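Long-range contacts in SPBc2 prophage-derived uncharacterized protein yorR (Bacillus subtilis, PDB 3KB2), which is uncharacterised but binds a guanosine phosphate in a P-loop fold, and may act as a dTMP kinase: residues A[62-66]-A[88-92]; A[65-69]-A[135-141]. All blocks are in the same frame, centred on the assembly; numbering follows the deposited sequence.

Interaction 1 (A[62-66]-A[88-92])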
ATOM      1  N   ARG A  62      -1.360  15.919  -5.738  1.00 12.90           N
ATOM      2  CA  ARG A  62      -0.130  15.149  -5.528  1.00 17.93           C
ATOM      3  C   ARG A  62       0.831  15.412  -6.685  1.00 18.14           C
ATOM      4  O   ARG A  62       0.460  15.280  -7.853  1.00 16.79           O
ATOM      5  CB  ARG A  62      -0.432  13.659  -5.408  1.00 21.37           C
ATOM      6  CG  ARG A  62      -1.315  13.343  -4.220  1.00 26.77           C
ATOM      7  CD  ARG A  62      -0.901  12.044  -3.576  1.00 18.11           C
ATOM      8  NE  ARG A  62      -1.055  10.933  -4.501  1.00 35.20           N
ATOM      9  CZ  ARG A  62      -0.851   9.664  -4.174  1.00 41.31           C
ATOM     10  NH1 ARG A  62      -0.481   9.345  -2.935  1.00 35.40           N
ATOM     11  NH2 ARG A  62      -1.015   8.714  -5.086  1.00 48.30           N
ATOM     12  N   PHE A  63       2.070  15.772  -6.358  1.00 19.83           N
ATOM     13  CA  PHE A  63       3.040  16.111  -7.386  1.00 13.84           C
ATOM     14  C   PHE A  63       4.476  15.636  -7.079  1.00 13.95           C
ATOM     15  O   PHE A  63       4.666  14.527  -6.583  1.00  9.40           O
ATOM     16  CB  PHE A  63       2.959  17.639  -7.595  1.00 15.54           C
ATOM     17  CG  PHE A  63       3.551  18.127  -8.892  1.00 21.10           C
ATOM     18  CD1 PHE A  63       3.598  17.308 -10.018  1.00 29.89           C
ATOM     19  CD2 PHE A  63       4.052  19.423  -8.988  1.00 19.77           C
ATOM     20  CE1 PHE A  63       4.138  17.778 -11.218  1.00 23.91           C
ATOM     21  CE2 PHE A  63       4.590  19.895 -10.183  1.00 15.50           C
ATOM     22  CZ  PHE A  63       4.634  19.071 -11.295  1.00 19.48           C
ATOM     23  N   VAL A  64       5.472  16.472  -7.389  1.00 17.35           N
ATOM     24  CA  VAL A  64       6.885  16.137  -7.186  1.00 13.85           C
ATOM     25  C   VAL A  64       7.275  15.794  -5.751  1.00 18.80           C
ATOM     26  O   VAL A  64       8.165  14.980  -5.535  1.00 20.55           O
ATOM     27  CB  VAL A  64       7.839  17.277  -7.684  1.00 20.05           C
ATOM     28  CG1 VAL A  64       7.711  17.460  -9.197  1.00 17.41           C
ATOM     29  CG2 VAL A  64       7.519  18.596  -6.960  1.00 12.49           C
ATOM     30  N   TYR A  65       6.631  16.402  -4.767  1.00 12.71           N
ATOM     31  CA  TYR A  65       6.998  16.106  -3.393  1.00 16.97           C
ATOM     32  C   TYR A  65       6.540  14.726  -2.959  1.00 20.14           C
ATOM     33  O   TYR A  65       7.300  14.007  -2.315  1.00 20.32           O
ATOM     34  CB  TYR A  65       6.490  17.213  -2.473  1.00  8.77           C
ATOM     35  CG  TYR A  65       7.094  18.542  -2.872  1.00 17.71           C
ATOM     36  CD1 TYR A  65       8.483  18.745  -2.821  1.00 15.93           C
ATOM     37  CD2 TYR A  65       6.297  19.560  -3.392  1.00 14.92           C
ATOM     38  CE1 TYR A  65       9.054  19.922  -3.288  1.00  5.73           C
ATOM     39  CE2 TYR A  65       6.855  20.736  -3.859  1.00  7.14           C
ATOM     40  CZ  TYR A  65       8.226  20.916  -3.810  1.00 20.60           C
ATOM     41  OH  TYR A  65       8.752  22.096  -4.297  1.00 15.06           O
ATOM     42  N   SER A  66       5.321  14.332  -3.321  1.00 16.20           N
ATOM     43  CA  SER A  66       4.864  12.996  -2.971  1.00 12.06           C
ATOM     44  C   SER A  66       5.792  11.982  -3.645  1.00 13.78           C
ATOM     45  O   SER A  66       6.010  10.898  -3.116  1.00 13.80           O
ATOM     46  CB  SER A  66       3.435  12.758  -3.454  1.00 14.34           C
ATOM     47  OG  SER A  66       2.540  13.672  -2.870  1.00 22.59           O
ATOM     48  N   ILE A  88      12.251  21.874 -11.937  1.00 25.13           N
ATOM     49  CA  ILE A  88      10.793  22.024 -11.942  1.00 25.46           C
ATOM     50  C   ILE A  88      10.318  23.167 -11.053  1.00 18.64           C
ATOM     51  O   ILE A  88       9.388  23.886 -11.407  1.00 28.73           O
ATOM     52  CB  ILE A  88      10.105  20.725 -11.498  1.00 18.74           C
ATOM     53  CG1 ILE A  88      10.363  19.640 -12.546  1.00 16.37           C
ATOM     54  CG2 ILE A  88       8.618  20.945 -11.335  1.00  5.25           C
ATOM     55  CD1 ILE A  88       9.948  18.267 -12.083  1.00 34.44           C
ATOM     56  N   GLU A  89      10.962  23.333  -9.904  1.00 19.76           N
ATOM     57  CA  GLU A  89      10.601  24.402  -8.980  1.00 20.44           C
ATOM     58  C   GLU A  89      10.844  25.772  -9.608  1.00 22.69           C
ATOM     59  O   GLU A  89       9.979  26.645  -9.580  1.00 21.72           O
ATOM     60  CB  GLU A  89      11.411  24.272  -7.692  1.00 21.56           C
ATOM     61  CG  GLU A  89      11.175  22.955  -6.967  1.00 25.94           C
ATOM     62  CD  GLU A  89      11.960  22.860  -5.685  1.00 30.84           C
ATOM     63  OE1 GLU A  89      13.195  23.044  -5.741  1.00 41.78           O
ATOM     64  OE2 GLU A  89      11.351  22.591  -4.626  1.00 23.86           O
ATOM     65  N   ASP A  90      12.028  25.961 -10.175  1.00 25.19           N
ATOM     66  CA  ASP A  90      12.352  27.231 -10.802  1.00 27.13           C
ATOM     67  C   ASP A  90      11.368  27.514 -11.935  1.00 22.62           C
ATOM     68  O   ASP A  90      10.961  28.652 -12.169  1.00 22.53           O
ATOM     69  CB  ASP A  90      13.782  27.196 -11.348  1.00 35.04           C
ATOM     70  CG  ASP A  90      14.134  28.446 -12.134  1.00 34.20           C
ATOM     71  OD1 ASP A  90      14.276  29.526 -11.520  1.00 51.01           O
ATOM     72  OD2 ASP A  90      14.260  28.348 -13.371  1.00 42.10           O
ATOM     73  N   LYS A  91      10.971  26.463 -12.629  1.00 16.93           N
ATOM     74  CA  LYS A  91      10.054  26.609 -13.740  1.00 18.81           C
ATOM     75  C   LYS A  91       8.622  27.074 -13.380  1.00 24.97           C
ATOM     76  O   LYS A  91       7.937  27.674 -14.214  1.00 24.76           O
ATOM     77  CB  LYS A  91      10.013  25.290 -14.511  1.00 17.15           C
ATOM     78  CG  LYS A  91       9.128  25.304 -15.732  1.00 17.65           C
ATOM     79  CD  LYS A  91       9.320  24.054 -16.559  1.00 17.07           C
ATOM     80  CE  LYS A  91       8.378  24.079 -17.738  1.00 22.01           C
ATOM     81  NZ  LYS A  91       8.690  23.062 -18.766  1.00 34.08           N
ATOM     82  N   ILE A  92       8.176  26.823 -12.151  1.00 17.39           N
ATOM     83  CA  ILE A  92       6.820  27.202 -11.747  1.00 16.54           C
ATOM     84  C   ILE A  92       6.761  28.073 -10.500  1.00 22.23           C
ATOM     85  O   ILE A  92       5.686  28.289  -9.945  1.00 22.96           O
ATOM     86  CB  ILE A  92       5.974  25.949 -11.467  1.00 22.83           C
ATOM     87  CG1 ILE A  92       6.429  25.309 -10.150  1.00 23.33           C
ATOM     88  CG2 ILE A  92       6.122  24.952 -12.623  1.00 17.60           C
ATOM     89  CD1 ILE A  92       5.679  24.055  -9.757  1.00 24.05           C
TER

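Interaction 2 (A[65-69]-A[135-141])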
ATOM      1  N   TYR A  65       6.631  16.402  -4.767  1.00 12.71           N
ATOM      2  CA  TYR A  65       6.998  16.106  -3.393  1.00 16.97           C
ATOM      3  C   TYR A  65       6.540  14.726  -2.959  1.00 20.14           C
ATOM      4  O   TYR A  65       7.300  14.007  -2.315  1.00 20.32           O
ATOM      5  CB  TYR A  65       6.490  17.213  -2.473  1.00  8.77           C
ATOM      6  CG  TYR A  65       7.094  18.542  -2.872  1.00 17.71           C
ATOM      7  CD1 TYR A  65       8.483  18.745  -2.821  1.00 15.93           C
ATOM      8  CD2 TYR A  65       6.297  19.560  -3.392  1.00 14.92           C
ATOM      9  CE1 TYR A  65       9.054  19.922  -3.288  1.00  5.73           C
ATOM     10  CE2 TYR A  65       6.855  20.736  -3.859  1.00  7.14           C
ATOM     11  CZ  TYR A  65       8.226  20.916  -3.810  1.00 20.60           C
ATOM     12  OH  TYR A  65       8.752  22.096  -4.297  1.00 15.06           O
ATOM     13  N   SER A  66       5.321  14.332  -3.321  1.00 16.20           N
ATOM     14  CA  SER A  66       4.864  12.996  -2.971  1.00 12.06           C
ATOM     15  C   SER A  66       5.792  11.982  -3.645  1.00 13.78           C
ATOM     16  O   SER A  66       6.010  10.898  -3.116  1.00 13.80           O
ATOM     17  CB  SER A  66       3.435  12.758  -3.454  1.00 14.34           C
ATOM     18  OG  SER A  66       2.540  13.672  -2.870  1.00 22.59           O
ATOM     19  N   ASN A  67       6.328  12.323  -4.818  1.00 12.75           N
ATOM     20  CA  ASN A  67       7.228  11.404  -5.500  1.00  9.80           C
ATOM     21  C   ASN A  67       8.441  11.120  -4.628  1.00 13.90           C
ATOM     22  O   ASN A  67       8.840   9.971  -4.476  1.00 19.94           O
ATOM     23  CB  ASN A  67       7.694  11.959  -6.839  1.00 15.71           C
ATOM     24  CG  ASN A  67       8.744  11.085  -7.482  1.00  6.48           C
ATOM     25  OD1 ASN A  67       8.461   9.984  -7.941  1.00 18.52           O
ATOM     26  ND2 ASN A  67       9.968  11.570  -7.509  1.00 12.77           N
ATOM     27  N   LEU A  68       9.017  12.171  -4.053  1.00  9.77           N
ATOM     28  CA  LEU A  68      10.170  12.042  -3.176  1.00 11.21           C
ATOM     29  C   LEU A  68       9.899  11.159  -1.958  1.00 17.29           C
ATOM     30  O   LEU A  68      10.793  10.455  -1.481  1.00 20.45           O
ATOM     31  CB  LEU A  68      10.620  13.430  -2.715  1.00 12.79           C
ATOM     32  CG  LEU A  68      11.659  14.120  -3.604  1.00 23.26           C
ATOM     33  CD1 LEU A  68      11.307  13.957  -5.072  1.00 27.25           C
ATOM     34  CD2 LEU A  68      11.731  15.598  -3.221  1.00 21.14           C
ATOM     35  N   VAL A  69       8.663  11.199  -1.460  1.00 17.97           N
ATOM     36  CA  VAL A  69       8.245  10.413  -0.295  1.00 15.13           C
ATOM     37  C   VAL A  69       8.114   8.926  -0.634  1.00 22.45           C
ATOM     38  O   VAL A  69       8.793   8.074  -0.044  1.00 20.90           O
ATOM     39  CB  VAL A  69       6.868  10.933   0.253  1.00 15.07           C
ATOM     40  CG1 VAL A  69       6.282   9.973   1.296  1.00  3.88           C
ATOM     41  CG2 VAL A  69       7.050  12.319   0.854  1.00 10.72           C
ATOM     42  N   VAL A 135      10.372  16.477   3.638  1.00 33.54           N
ATOM     43  CA  VAL A 135      10.433  16.867   2.235  1.00 29.63           C
ATOM     44  C   VAL A 135       9.785  18.237   2.024  1.00 28.05           C
ATOM     45  O   VAL A 135      10.246  19.016   1.188  1.00 25.63           O
ATOM     46  CB  VAL A 135       9.747  15.824   1.312  1.00 30.06           C
ATOM     47  CG1 VAL A 135       8.283  15.679   1.675  1.00 33.63           C
ATOM     48  CG2 VAL A 135       9.876  16.256  -0.148  1.00 27.67           C
HETATM   49  N   MSE A 136       8.727  18.539   2.778  1.00 20.48           N
HETATM   50  CA  MSE A 136       8.067  19.839   2.643  1.00 24.39           C
HETATM   51  C   MSE A 136       8.915  20.962   3.236  1.00 21.48           C
HETATM   52  O   MSE A 136       8.985  22.051   2.680  1.00 24.65           O
HETATM   53  CB  MSE A 136       6.683  19.844   3.309  1.00 29.01           C
HETATM   54  CG  MSE A 136       5.647  18.937   2.652  1.00 32.41           C
HETATM   55 SE   MSE A 136       5.571  19.038   0.707  1.00 47.12          SE
HETATM   56  CE  MSE A 136       4.870  20.827   0.480  1.00 19.02           C
ATOM     57  N   SER A 137       9.550  20.697   4.371  1.00 29.07           N
ATOM     58  CA  SER A 137      10.398  21.697   5.007  1.00 33.77           C
ATOM     59  C   SER A 137      11.548  22.008   4.072  1.00 35.55           C
ATOM     60  O   SER A 137      12.041  23.138   4.018  1.00 40.19           O
ATOM     61  CB  SER A 137      10.958  21.167   6.324  1.00 33.59           C
ATOM     62  OG  SER A 137       9.914  20.884   7.236  1.00 45.30           O
ATOM     63  N   ASN A 138      11.971  20.994   3.328  1.00 31.66           N
ATOM     64  CA  ASN A 138      13.079  21.150   2.399  1.00 31.27           C
ATOM     65  C   ASN A 138      12.693  21.601   1.005  1.00 29.12           C
ATOM     66  O   ASN A 138      13.534  21.644   0.100  1.00 27.63           O
ATOM     67  CB  ASN A 138      13.861  19.850   2.321  1.00 33.75           C
ATOM     68  CG  ASN A 138      14.902  19.765   3.387  1.00 32.73           C
ATOM     69  OD1 ASN A 138      16.028  20.238   3.208  1.00 35.84           O
ATOM     70  ND2 ASN A 138      14.533  19.196   4.526  1.00 31.09           N
ATOM     71  N   ALA A 139      11.421  21.944   0.840  1.00 20.03           N
ATOM     72  CA  ALA A 139      10.921  22.407  -0.445  1.00 30.03           C
ATOM     73  C   ALA A 139      11.641  23.681  -0.860  1.00 26.78           C
ATOM     74  O   ALA A 139      11.892  24.559  -0.033  1.00 30.01           O
ATOM     75  CB  ALA A 139       9.429  22.662  -0.361  1.00 20.41           C
ATOM     76  N   GLY A 140      11.980  23.766  -2.142  1.00 27.69           N
ATOM     77  CA  GLY A 140      12.656  24.943  -2.657  1.00 28.56           C
ATOM     78  C   GLY A 140      11.659  26.043  -2.979  1.00 34.99           C
ATOM     79  O   GLY A 140      12.027  27.119  -3.452  1.00 38.54           O
ATOM     80  N   LEU A 141      10.385  25.765  -2.727  1.00 32.72           N
ATOM     81  CA  LEU A 141       9.318  26.722  -2.974  1.00 29.17           C
ATOM     82  C   LEU A 141       8.596  26.990  -1.668  1.00 27.23           C
ATOM     83  O   LEU A 141       8.538  26.125  -0.798  1.00 31.65           O
ATOM     84  CB  LEU A 141       8.319  26.164  -3.991  1.00 28.86           C
ATOM     85  CG  LEU A 141       8.729  26.187  -5.463  1.00 32.71           C
ATOM     86  CD1 LEU A 141       7.803  25.308  -6.289  1.00 24.19           C
ATOM     87  CD2 LEU A 141       8.697  27.617  -5.959  1.00 25.57           C
TER

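Interaction 1 (A[62-66]-A[88-92])
Val64 is the bump of this contact: its CG1 slides past the end of Ile88 and comes within 3.7 Å of Ile88 CD1, the two side chains running in opposite directions. Both branches of Val64 are in use. CG1, anti to the carbonyl carbon (chi1 -64°), lies over the centre of the Phe63 ring, and CG2 lies over the centre of the Tyr65 ring, 3.7 Å above its plane, so the valine is wedged between two aromatic faces of its own segment. Phe63, the N-cap residue of helix 64-70, reaches helix 82-92 with CE2, which meets Ile88 CG2 at 4.3 Å. Ile92 CD1 approaches the same ring at its edge. Ile88 thus fills the hollow beside Val64 and Phe63, and Phe46 and Phe49 of helix 42-52 pack against it as well.

Beside this apolar patch, the phenol of Tyr65 extends to the carboxylate of Glu89. Tyr65 OH donates to Glu89 OE2 at 2.7 Å, the oxygen using its anti lone pair and lying near the ring plane; ring and carboxylate planes are 56° apart. Glu89 OE2 also accepts a hydrogen bond from Gly140 N. One buried oxygen is thus gripped by two donors where the rest of the contact is apolar, which probably stabilises the glutamate as an anion.

Interaction 2 (A[65-69]-A[135-141])
Across 65-69 and 135-141 the backbones are nearest at Tyr65 and Val135, their CA atoms 6.6 Å apart, and the chain beyond Asn138 then passes the tyrosine on its way to strand 143-147. In this P-loop kinase-like fold, a parallel sheet of strand order 2-3-1-4-5 flanked by helices, the contact joins two helices and the connection into the last strand.

From its CB to its hydroxyl, Tyr65 meets Met136, Val135, Ala139 and Leu141 in turn. In selenomethionine Met136, chi1 (-66°) and chi2 (-45°) bring SE beside the CB-CG root of the ring in an oblique Met-aromatic contact, 4.6 Å from the ring centroid; SE also touches Tyr65 CB at 3.8 Å. Farther out, Ala139 CB meets CE1 and CZ of the ring, and Leu141 crosses the phenol end at about a right angle, its CD1 3.9 Å from Tyr65 OH. The hydroxyl's polar partner is Glu89, and the methyl of Leu141 packs alongside it. Val98 of strand 96-102 packs against Tyr65, Met136 and Leu141, placing the cluster against the sheet.

The two methyls of Val135 divide three neighbours between them. CG2, anti to the backbone N, lies at the edge of the Tyr65 ring, near CD1, and presses against Leu68 CD2 at 3.6 Å. CG1 turns instead to the next residue of the helix, meeting Val69 CG2 at 3.7 Å.

From the N terminus, the chain enters both contacts just after strand 58-61. Interaction 1 closes the shorter loop: some twenty residues, including the first half of helix 82-92, separate its segments. Interaction 2 starts from the overlapping residues 65-69 and closes a loop three times as long, running through strand 96-102 and helices 105-115 and 122-137. Because they share Tyr65 and Ser66, the two contacts overlap at their start rather than nesting strictly, but helix 82-92 falls inside the longer loop. The second halves also meet directly, Ile92 packing on Leu141. Together the contacts join the start of helix 64-70, the end of helix 82-92 and the approach to strand 143-147.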